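PDB 3GC6: ecto-NAD+ glycohydrolase (CD38 molecule) from Bos taurus, which is a disulfide-bridged, glycosylated ectoenzyme of the ADP-ribosyl cyclase family, with a helical portion and a four-stranded parallel beta sheet. Local coordinates for residues 15-20 and 117-122; 53-58 and 127-132; 9-14 and 133-138. The protein carries 1 engineered substitution. All coordinates share one frame; numbering follows the deposited sequence. Where two conformers were deposited one is given.

Contact 1: 15-20 and 117-122; sequences GSTADF and GLRWCG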
loop_
_atom_site.group_PDB
_atom_site.type_symbol
_atom_site.label_atom_id
_atom_site.label_comp_id
_atom_site.label_asym_id
_atom_site.label_seq_id
_atom_site.Cartn_x
_atom_site.Cartn_y
_atom_site.Cartn_z
ATOM N N GLY A 15 -7.181 8.285 -29.539
ATOM C CA GLY A 15 -8.143 8.044 -28.496
ATOM C C GLY A 15 -7.573 7.553 -27.181
ATOM O O GLY A 15 -6.403 7.190 -27.084
ATOM N N SER A 16 -8.422 7.571 -26.155
ATOM C CA SER A 16 -8.026 7.092 -24.835
ATOM C C SER A 16 -7.500 5.670 -24.875
ATOM O O SER A 16 -7.968 4.821 -25.662
ATOM C CB SER A 16 -9.203 7.132 -23.855
ATOM O OG SER A 16 -9.710 8.447 -23.704
ATOM N N THR A 17 -6.525 5.397 -24.023
ATOM C CA THR A 17 -6.015 4.036 -23.855
ATOM C C THR A 17 -7.164 3.111 -23.456
ATOM O O THR A 17 -7.914 3.410 -22.531
ATOM C CB THR A 17 -4.968 4.011 -22.757
ATOM O OG1 THR A 17 -3.925 4.940 -23.092
ATOM C CG2 THR A 17 -4.356 2.598 -22.653
ATOM N N ALA A 18 -7.304 1.973 -24.147
ATOM C CA ALA A 18 -8.355 1.032 -23.801
ATOM C C ALA A 18 -8.141 0.512 -22.378
ATOM O O ALA A 18 -6.995 0.292 -21.961
ATOM C CB ALA A 18 -8.384 -0.148 -24.806
ATOM N N ASP A 19 -9.230 0.310 -21.633
ATOM C CA ASP A 19 -9.159 -0.229 -20.265
ATOM C C ASP A 19 -8.305 0.608 -19.324
ATOM O O ASP A 19 -7.632 0.089 -18.431
ATOM C CB ASP A 19 -8.698 -1.673 -20.303
ATOM C CG ASP A 19 -9.800 -2.560 -20.862
ATOM O OD1 ASP A 19 -10.824 -2.699 -20.180
ATOM O OD2 ASP A 19 -9.672 -3.022 -21.983
ATOM N N PHE A 20 -8.365 1.917 -19.540
ATOM C CA PHE A 20 -7.624 2.879 -18.711
ATOM C C PHE A 20 -7.828 2.639 -17.232
ATOM O O PHE A 20 -6.863 2.656 -16.446
ATOM C CB PHE A 20 -8.138 4.284 -19.075
ATOM C CG PHE A 20 -7.503 5.398 -18.299
ATOM C CD1 PHE A 20 -6.245 5.894 -18.656
ATOM C CD2 PHE A 20 -8.176 5.955 -17.233
ATOM C CE1 PHE A 20 -5.678 6.962 -17.927
ATOM C CE2 PHE A 20 -7.625 7.010 -16.524
ATOM C CZ PHE A 20 -6.365 7.483 -16.865
ATOM N N GLY A 117 2.696 7.216 -20.445
ATOM C CA GLY A 117 2.376 6.495 -21.677
ATOM C C GLY A 117 0.903 6.350 -22.000
ATOM O O GLY A 117 0.566 5.838 -23.085
ATOM N N LEU A 118 0.023 6.788 -21.100
ATOM C CA LEU A 118 -1.413 6.653 -21.345
ATOM C C LEU A 118 -2.015 7.904 -22.007
ATOM O O LEU A 118 -1.412 9.000 -22.008
ATOM C CB LEU A 118 -2.185 6.367 -20.059
ATOM C CG LEU A 118 -1.622 5.241 -19.196
ATOM C CD1 LEU A 118 -2.549 4.948 -17.999
ATOM C CD2 LEU A 118 -1.441 3.975 -20.051
ATOM N N ARG A 119 -3.206 7.703 -22.574
ATOM C CA ARG A 119 -4.019 8.764 -23.159
ATOM C C ARG A 119 -5.387 8.708 -22.506
ATOM O O ARG A 119 -5.877 7.631 -22.173
ATOM C CB ARG A 119 -4.166 8.534 -24.668
ATOM C CG ARG A 119 -2.842 8.458 -25.415
ATOM C CD ARG A 119 -2.099 9.766 -25.273
ATOM N NE ARG A 119 -0.835 9.812 -26.002
ATOM C CZ ARG A 119 -0.722 10.166 -27.277
ATOM N NH1 ARG A 119 -1.805 10.500 -27.974
ATOM N NH2 ARG A 119 0.474 10.189 -27.855
ATOM N N TRP A 120 -6.009 9.869 -22.311
ATOM C CA TRP A 120 -7.367 9.860 -21.834
ATOM C C TRP A 120 -8.071 11.151 -22.125
ATOM O O TRP A 120 -7.458 12.223 -22.223
ATOM C CB TRP A 120 -7.408 9.587 -20.332
ATOM C CG TRP A 120 -6.720 10.672 -19.469
ATOM C CD1 TRP A 120 -7.302 11.754 -18.894
ATOM C CD2 TRP A 120 -5.326 10.732 -19.118
ATOM N NE1 TRP A 120 -6.371 12.499 -18.180
ATOM C CE2 TRP A 120 -5.146 11.885 -18.308
ATOM C CE3 TRP A 120 -4.217 9.935 -19.414
ATOM C CZ2 TRP A 120 -3.914 12.244 -17.785
ATOM C CZ3 TRP A 120 -2.989 10.284 -18.879
ATOM C CH2 TRP A 120 -2.850 11.423 -18.069
ATOM N N CYS A 121 -9.372 11.015 -22.296
ATOM C CA CYS A 121 -10.275 12.164 -22.401
ATOM C C CYS A 121 -11.698 11.637 -22.243
ATOM O O CYS A 121 -11.940 10.430 -22.418
ATOM C CB CYS A 121 -10.083 12.917 -23.732
ATOM S SG CYS A 121 -10.580 11.991 -25.260
ATOM N N GLY A 122 -12.619 12.541 -21.920
ATOM C CA GLY A 122 -14.026 12.186 -21.799
ATOM C C GLY A 122 -14.873 12.886 -22.842
ATOM O O GLY A 122 -14.364 13.476 -23.795
#

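Contact 2: 53-58 and 127-132; sequences SAFISK and SDLNIW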
loop_
_atom_site.group_PDB
_atom_site.type_symbol
_atom_site.label_atom_id
_atom_site.label_comp_id
_atom_site.label_asym_id
_atom_site.label_seq_id
_atom_site.Cartn_x
_atom_site.Cartn_y
_atom_site.Cartn_z
ATOM N N SER A 53 -12.856 11.192 -11.944
ATOM C CA SER A 53 -13.745 12.322 -11.648
ATOM C C SER A 53 -13.201 13.625 -12.236
ATOM O O SER A 53 -13.960 14.486 -12.684
ATOM C CB SER A 53 -13.904 12.463 -10.136
ATOM O OG SER A 53 -14.865 11.528 -9.667
ATOM N N ALA A 54 -11.878 13.748 -12.252
ATOM C CA ALA A 54 -11.241 14.985 -12.696
ATOM C C ALA A 54 -11.671 15.350 -14.120
ATOM O O ALA A 54 -11.824 16.542 -14.420
ATOM C CB ALA A 54 -9.735 14.863 -12.625
ATOM N N PHE A 55 -11.862 14.359 -14.995
ATOM C CA PHE A 55 -12.096 14.637 -16.424
ATOM C C PHE A 55 -13.388 14.065 -17.024
ATOM O O PHE A 55 -13.875 14.539 -18.075
ATOM C CB PHE A 55 -10.875 14.217 -17.291
ATOM C CG PHE A 55 -10.713 12.722 -17.447
ATOM C CD1 PHE A 55 -11.244 12.057 -18.546
ATOM C CD2 PHE A 55 -10.050 11.990 -16.478
ATOM C CE1 PHE A 55 -11.117 10.678 -18.688
ATOM C CE2 PHE A 55 -9.917 10.586 -16.606
ATOM C CZ PHE A 55 -10.444 9.941 -17.726
ATOM N N ILE A 56 -13.938 13.023 -16.403
ATOM C CA ILE A 56 -15.071 12.329 -17.028
ATOM C C ILE A 56 -16.287 13.246 -17.170
ATOM O O ILE A 56 -16.601 13.988 -16.240
ATOM C CB ILE A 56 -15.403 11.024 -16.252
ATOM C CG1 ILE A 56 -14.358 9.938 -16.547
ATOM C CG2 ILE A 56 -16.815 10.522 -16.604
ATOM C CD1 ILE A 56 -14.504 9.330 -17.941
ATOM N N SER A 57 -16.905 13.199 -18.356
ATOM C CA SER A 57 -18.158 13.911 -18.657
ATOM C C SER A 57 -17.973 15.424 -18.774
ATOM O O SER A 57 -18.970 16.175 -18.883
ATOM C CB SER A 57 -19.273 13.567 -17.648
ATOM O OG SER A 57 -20.573 13.715 -18.226
ATOM N N LYS A 58 -16.725 15.882 -18.814
ATOM C CA LYS A 58 -16.449 17.309 -18.929
ATOM C C LYS A 58 -16.047 17.675 -20.358
ATOM O O LYS A 58 -15.647 16.807 -21.146
ATOM C CB LYS A 58 -15.364 17.705 -17.920
ATOM C CG LYS A 58 -15.798 17.480 -16.489
ATOM C CD LYS A 58 -14.728 17.927 -15.532
ATOM C CE LYS A 58 -15.108 17.497 -14.160
ATOM N NZ LYS A 58 -14.050 17.863 -13.186
ATOM N N SER A 127 -20.364 8.854 -19.279
ATOM C CA SER A 127 -19.631 8.418 -18.097
ATOM C C SER A 127 -18.353 7.667 -18.466
ATOM O O SER A 127 -17.639 7.191 -17.584
ATOM C CB SER A 127 -20.516 7.495 -17.257
ATOM O OG SER A 127 -20.958 6.415 -18.050
ATOM N N ASP A 128 -18.065 7.568 -19.767
ATOM C CA ASP A 128 -16.967 6.742 -20.247
ATOM C C ASP A 128 -15.831 7.556 -20.866
ATOM O O ASP A 128 -16.013 8.701 -21.252
ATOM C CB ASP A 128 -17.468 5.813 -21.341
ATOM C CG ASP A 128 -18.387 4.747 -20.823
ATOM O OD1 ASP A 128 -18.029 4.091 -19.825
ATOM O OD2 ASP A 128 -19.444 4.569 -21.449
ATOM N N LEU A 129 -14.660 6.941 -20.964
ATOM C CA LEU A 129 -13.598 7.548 -21.757
ATOM C C LEU A 129 -13.971 7.552 -23.226
ATOM O O LEU A 129 -14.717 6.695 -23.680
ATOM C CB LEU A 129 -12.272 6.815 -21.554
ATOM C CG LEU A 129 -11.580 7.116 -20.195
ATOM C CD1 LEU A 129 -12.075 6.145 -19.120
ATOM C CD2 LEU A 129 -10.080 6.994 -20.314
ATOM N N ASN A 130 -13.471 8.519 -23.965
ATOM C CA ASN A 130 -13.590 8.491 -25.408
ATOM C C ASN A 130 -12.381 7.721 -25.947
ATOM O O ASN A 130 -11.262 8.222 -25.956
ATOM C CB ASN A 130 -13.621 9.919 -25.967
ATOM C CG ASN A 130 -13.766 9.968 -27.484
ATOM O OD1 ASN A 130 -13.524 8.977 -28.185
ATOM N ND2 ASN A 130 -14.161 11.118 -27.990
ATOM N N ILE A 131 -12.628 6.482 -26.388
ATOM C CA ILE A 131 -11.557 5.625 -26.874
ATOM C C ILE A 131 -11.319 5.781 -28.387
ATOM O O ILE A 131 -10.513 5.040 -28.972
ATOM C CB ILE A 131 -11.841 4.123 -26.562
ATOM C CG1 ILE A 131 -13.145 3.675 -27.252
ATOM C CG2 ILE A 131 -11.903 3.899 -25.064
ATOM C CD1 ILE A 131 -13.549 2.197 -27.011
ATOM N N TRP A 132 -11.970 6.768 -28.987
ATOM C CA TRP A 132 -11.885 6.956 -30.443
ATOM C C TRP A 132 -10.947 8.067 -30.847
ATOM O O TRP A 132 -10.165 7.904 -31.773
ATOM C CB TRP A 132 -13.285 7.210 -31.014
ATOM C CG TRP A 132 -14.219 6.157 -30.530
ATOM C CD1 TRP A 132 -15.207 6.287 -29.582
ATOM C CD2 TRP A 132 -14.211 4.782 -30.916
ATOM N NE1 TRP A 132 -15.833 5.073 -29.387
ATOM C CE2 TRP A 132 -15.229 4.135 -30.179
ATOM C CE3 TRP A 132 -13.430 4.033 -31.804
ATOM C CZ2 TRP A 132 -15.506 2.769 -30.313
ATOM C CZ3 TRP A 132 -13.701 2.666 -31.935
ATOM C CH2 TRP A 132 -14.756 2.063 -31.207
HETATM O O HOH W 1 -16.824 11.197 -20.397
#

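Contact 3: 9-14 and 133-138; sequences NRWHGA and SCPDWR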
loop_
_atom_site.group_PDB
_atom_site.type_symbol
_atom_site.label_atom_id
_atom_site.label_comp_id
_atom_site.label_asym_id
_atom_site.label_seq_id
_atom_site.Cartn_x
_atom_site.Cartn_y
_atom_site.Cartn_z
ATOM N N ASN A 9 -15.174 10.937 -32.982
ATOM C CA ASN A 9 -13.929 10.896 -33.723
ATOM C C ASN A 9 -13.490 12.267 -34.221
ATOM O O ASN A 9 -12.634 12.353 -35.086
ATOM C CB ASN A 9 -14.038 9.915 -34.902
ATOM C CG ASN A 9 -12.687 9.565 -35.496
ATOM O OD1 ASN A 9 -11.688 9.440 -34.769
ATOM N ND2 ASN A 9 -12.638 9.396 -36.832
ATOM N N ARG A 10 -14.057 13.341 -33.663
ATOM C CA ARG A 10 -13.804 14.688 -34.159
ATOM C C ARG A 10 -12.417 15.251 -33.851
ATOM O O ARG A 10 -11.994 16.242 -34.473
ATOM C CB ARG A 10 -14.870 15.652 -33.634
ATOM C CG ARG A 10 -14.814 15.915 -32.139
ATOM C CD ARG A 10 -16.055 16.671 -31.668
ATOM N NE ARG A 10 -16.060 16.956 -30.229
ATOM C CZ ARG A 10 -16.479 16.100 -29.290
ATOM N NH1 ARG A 10 -16.922 14.890 -29.618
ATOM N NH2 ARG A 10 -16.466 16.455 -28.016
ATOM N N TRP A 11 -11.725 14.657 -32.883
ATOM C CA TRP A 11 -10.439 15.186 -32.490
ATOM C C TRP A 11 -9.298 14.684 -33.370
ATOM O O TRP A 11 -9.418 13.665 -34.048
ATOM C CB TRP A 11 -10.158 14.804 -31.031
ATOM C CG TRP A 11 -11.235 15.232 -30.083
ATOM C CD1 TRP A 11 -12.036 14.413 -29.316
ATOM C CD2 TRP A 11 -11.622 16.579 -29.770
ATOM N NE1 TRP A 11 -12.886 15.175 -28.535
ATOM C CE2 TRP A 11 -12.667 16.504 -28.816
ATOM C CE3 TRP A 11 -11.180 17.838 -30.194
ATOM C CZ2 TRP A 11 -13.281 17.648 -28.278
ATOM C CZ3 TRP A 11 -11.798 18.971 -29.678
ATOM C CH2 TRP A 11 -12.837 18.866 -28.724
ATOM N N HIS A 12 -8.170 15.388 -33.312
ATOM C CA HIS A 12 -6.988 15.035 -34.112
ATOM C C HIS A 12 -5.985 14.122 -33.390
ATOM O O HIS A 12 -5.050 13.591 -34.009
ATOM C CB HIS A 12 -6.263 16.303 -34.565
ATOM C CG HIS A 12 -7.051 17.131 -35.529
ATOM N ND1 HIS A 12 -8.024 18.020 -35.127
ATOM C CD2 HIS A 12 -7.023 17.188 -36.883
ATOM C CE1 HIS A 12 -8.562 18.595 -36.191
ATOM N NE2 HIS A 12 -7.970 18.108 -37.270
ATOM N N GLY A 13 -6.158 13.937 -32.083
ATOM C CA GLY A 13 -5.249 13.077 -31.358
ATOM C C GLY A 13 -5.779 11.662 -31.180
ATOM O O GLY A 13 -6.964 11.386 -31.369
ATOM N N ALA A 14 -4.893 10.743 -30.838
ATOM C CA ALA A 14 -5.303 9.378 -30.622
ATOM C C ALA A 14 -6.292 9.258 -29.439
ATOM O O ALA A 14 -6.258 10.037 -28.471
ATOM C CB ALA A 14 -4.068 8.504 -30.366
ATOM N N SER A 133 -11.066 9.231 -30.201
ATOM C CA SER A 133 -10.117 10.311 -30.470
ATOM C C SER A 133 -10.083 11.183 -29.236
ATOM O O SER A 133 -11.043 11.191 -28.469
ATOM C CB SER A 133 -10.512 11.149 -31.706
ATOM O OG SER A 133 -11.661 11.979 -31.491
ATOM N N CYS A 134 -8.977 11.912 -29.071
ATOM C CA CYS A 134 -8.838 12.892 -27.987
ATOM C C CYS A 134 -8.191 14.143 -28.548
ATOM O O CYS A 134 -7.438 14.056 -29.515
ATOM C CB CYS A 134 -7.941 12.355 -26.860
ATOM S SG CYS A 134 -8.744 11.068 -25.847
ATOM N N PRO A 135 -8.426 15.283 -27.908
ATOM C CA PRO A 135 -7.823 16.538 -28.392
ATOM C C PRO A 135 -6.298 16.471 -28.489
ATOM O O PRO A 135 -5.624 15.948 -27.590
ATOM C CB PRO A 135 -8.251 17.575 -27.350
ATOM C CG PRO A 135 -9.510 17.002 -26.713
ATOM C CD PRO A 135 -9.320 15.494 -26.752
ATOM N N ASP A 136 -5.778 17.000 -29.598
ATOM C CA ASP A 136 -4.354 17.214 -29.802
ATOM C C ASP A 136 -4.016 18.634 -29.321
ATOM O O ASP A 136 -4.763 19.588 -29.568
ATOM C CB ASP A 136 -4.044 17.093 -31.297
ATOM C CG ASP A 136 -2.582 17.343 -31.604
ATOM O OD1 ASP A 136 -1.752 16.499 -31.181
ATOM O OD2 ASP A 136 -2.299 18.390 -32.238
ATOM N N TRP A 137 -2.913 18.757 -28.600
ATOM C CA TRP A 137 -2.497 20.024 -28.018
ATOM C C TRP A 137 -2.334 21.130 -29.092
ATOM O O TRP A 137 -2.722 22.288 -28.881
ATOM C CB TRP A 137 -1.181 19.781 -27.262
ATOM C CG TRP A 137 -0.574 20.947 -26.601
ATOM C CD1 TRP A 137 -0.748 21.353 -25.297
ATOM C CD2 TRP A 137 0.379 21.846 -27.182
ATOM N NE1 TRP A 137 0.031 22.464 -25.047
ATOM C CE2 TRP A 137 0.722 22.790 -26.188
ATOM C CE3 TRP A 137 0.964 21.948 -28.450
ATOM C CZ2 TRP A 137 1.629 23.825 -26.423
ATOM C CZ3 TRP A 137 1.859 22.986 -28.687
ATOM C CH2 TRP A 137 2.179 23.910 -27.675
ATOM N N ARG A 138 -1.775 20.763 -30.238
ATOM C CA ARG A 138 -1.484 21.769 -31.271
ATOM C C ARG A 138 -2.685 22.037 -32.173
ATOM O O ARG A 138 -2.984 23.188 -32.479
ATOM C CB ARG A 138 -0.263 21.357 -32.096
ATOM C CG ARG A 138 0.352 22.478 -32.959
ATOM C CD ARG A 138 1.697 22.039 -33.581
ATOM N NE ARG A 138 2.319 23.138 -34.330
ATOM C CZ ARG A 138 3.419 23.031 -35.077
ATOM N NH1 ARG A 138 4.050 21.864 -35.191
ATOM N NH2 ARG A 138 3.893 24.100 -35.715
#

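Contact 1: 15-20 and 117-122
Thr-17 holds both backbone polar atoms of Arg-119. Its backbone N donates to Arg-119 O at 3.0 Å, from well above the carbonyl plane, while its OG1 takes the N-H of Arg-119 in a nearly straight bond (N to OG1 2.9 Å, 163° at the hydrogen). Both reach the same residue because OG1 lies beside Thr-17's own N (chi1 -57°). Ser-16, just before it, uses its hydroxyl alone: Cys-121 N donates to Ser-16 OG (2.9 Å) in a bent bond, close to the disulfide of Cys-121 with Cys-134. The same hydroxyl bonds Asn-130 O, so this small side chain satisfies two backbone groups in a buried place.

The tightly packed part lies between the start of helix 20-35, entered through a type II turn from Thr-17 to Phe-20, and the loop after helix 110-115. Phe-20 CE1 is 3.7 Å from Leu-118 CD1, and the ring meets the Trp-120 indole obliquely, with CE1 3.6 Å from Trp-120 CE3. Trp-120 CB sits over one face of the phenyl ring, 4.2 Å from its centroid, a CH-pi contact. Phe-51 and Phe-149 meet the indole edge-to-face, and its NE1 bonds the Tyr-68 hydroxyl, so the large ring is buried with its polar atom satisfied.

On the solvent side the contact is looser. Arg-119 offers its CB to Gly-15 O at 3.6 Å, but its chain then leads off, as suits a charged, exposed residue. The chemistry implies a division of labour: hydroxyls and peptides fix two irregular loops together, while aromatic and aliphatic groups pack against one another on the buried side.

Contact 2: 53-58 and 127-132
The type II beta turn from Phe-55 to Lys-58, at the end of the helix that begins at 44, meets the loop that leads into strand 133-134, and Ile-56 at the second position of this turn makes the largest share of the contact. The branches of Ile-56 divide the work: CG2 lies 3.6 Å from Ser-127 O, while CD1 reaches the Asp-128 peptide, 3.7 Å from its C. A branched aliphatic chain suits this place, since two separate methyls can lie against the Ser-127 and Asp-128 backbone. Phe-55 meets Leu-129 edge-on, CE1 standing 3.9 Å from Leu-129 CG near the ring plane, and Leu-129 continues inward onto Phe-20 and Trp-120, so the contact borders the aromatic core of the helical part of this cyclase fold.

A water bridges the backbones, accepting from Ser-57 N (2.9 Å) and bonding Asp-128 O (2.8 Å). Lys-58 N bonds Phe-55 O within the turn, and the extended Lys-58 chain carries NZ back to Ala-54 O, 2.9 Å away, approaching from above the carbonyl plane. In the facing loop Asn-130 forms an Asx turn, its OD1 taking the N-H of Trp-132 at 2.8 Å; the same oxygen also receives Ser-133 N, and ND2 donates to Leu-8 O.

Contact 3: 9-14 and 133-138
Asn-9 begins the contact at its solvent edge, its OD1 3.7 Å from Ser-133 CB. Arg-10 points away from the facing segment, yet its CG lies over the face of the Trp-11 indole that Pro-135 does not cover; the guanidinium goes on to a salt bridge with Glu-123 and a bond to Gly-7 O. Trp-11 is thus clasped between two side chains. Pro-135 CD stands 3.8 Å from the centroid of the five-membered ring, only 5° off its normal, a CH-pi contact well suited to the compact, rigid proline ring, whose CD and CG both face the indole. The backbone N of Trp-11 donates to Ser-133 OG at 3.0 Å. That hydroxyl is placed for it by a chi1 of 71°, which sets OG between Ser-133's own N and carbonyl carbon, and it also bonds Leu-8 O.

From here the two segments form a short, weakly bonded antiparallel pairing, the small two-stranded sheet of 13-14 and 133-134, apart from the parallel sheet of the fold. Beside this pairing, His-12 CB lies 4.0 Å from Asp-136 CB, while His-12 ND1 is bonded to Asp-140. Gly-13 and Cys-134 make the hydrogen-bonded pair: Cys-134 N donates to Gly-13 O almost straight (3.1 Å, 167°), and the return bond from Gly-13 N to Cys-134 O is weak. Glycine suits the site because Cys-134 O comes too close to leave room for a beta carbon. Ala-14 turns its methyl away but lays its carbonyl against the half-cystine, with O 3.3 Å from Cys-134 CB.

Overall arrangement
Contact 1 is the buried member of the set; contacts 2 and 3 lie at the surface, all three on the same side of the chain's centre. They share one loop, from helix 110-115 to strand 133-134, which supplies segments 117-122 and 127-132 and then runs into 133-138. Contacts 1 and 2 are joined by Leu-129, whose CD2 packs on Phe-20, and by Asn-130, which bonds Ser-16 and Cys-121. Contacts 1 and 3 are tied covalently by the Cys-121 to Cys-134 disulfide. The chemistry differs with place: aromatic packing with directed hydrogen bonds in contact 1, apolar packing round Ile-56 and Leu-129 with a bridging water in contact 2, strand pairing and a sandwiched indole in contact 3.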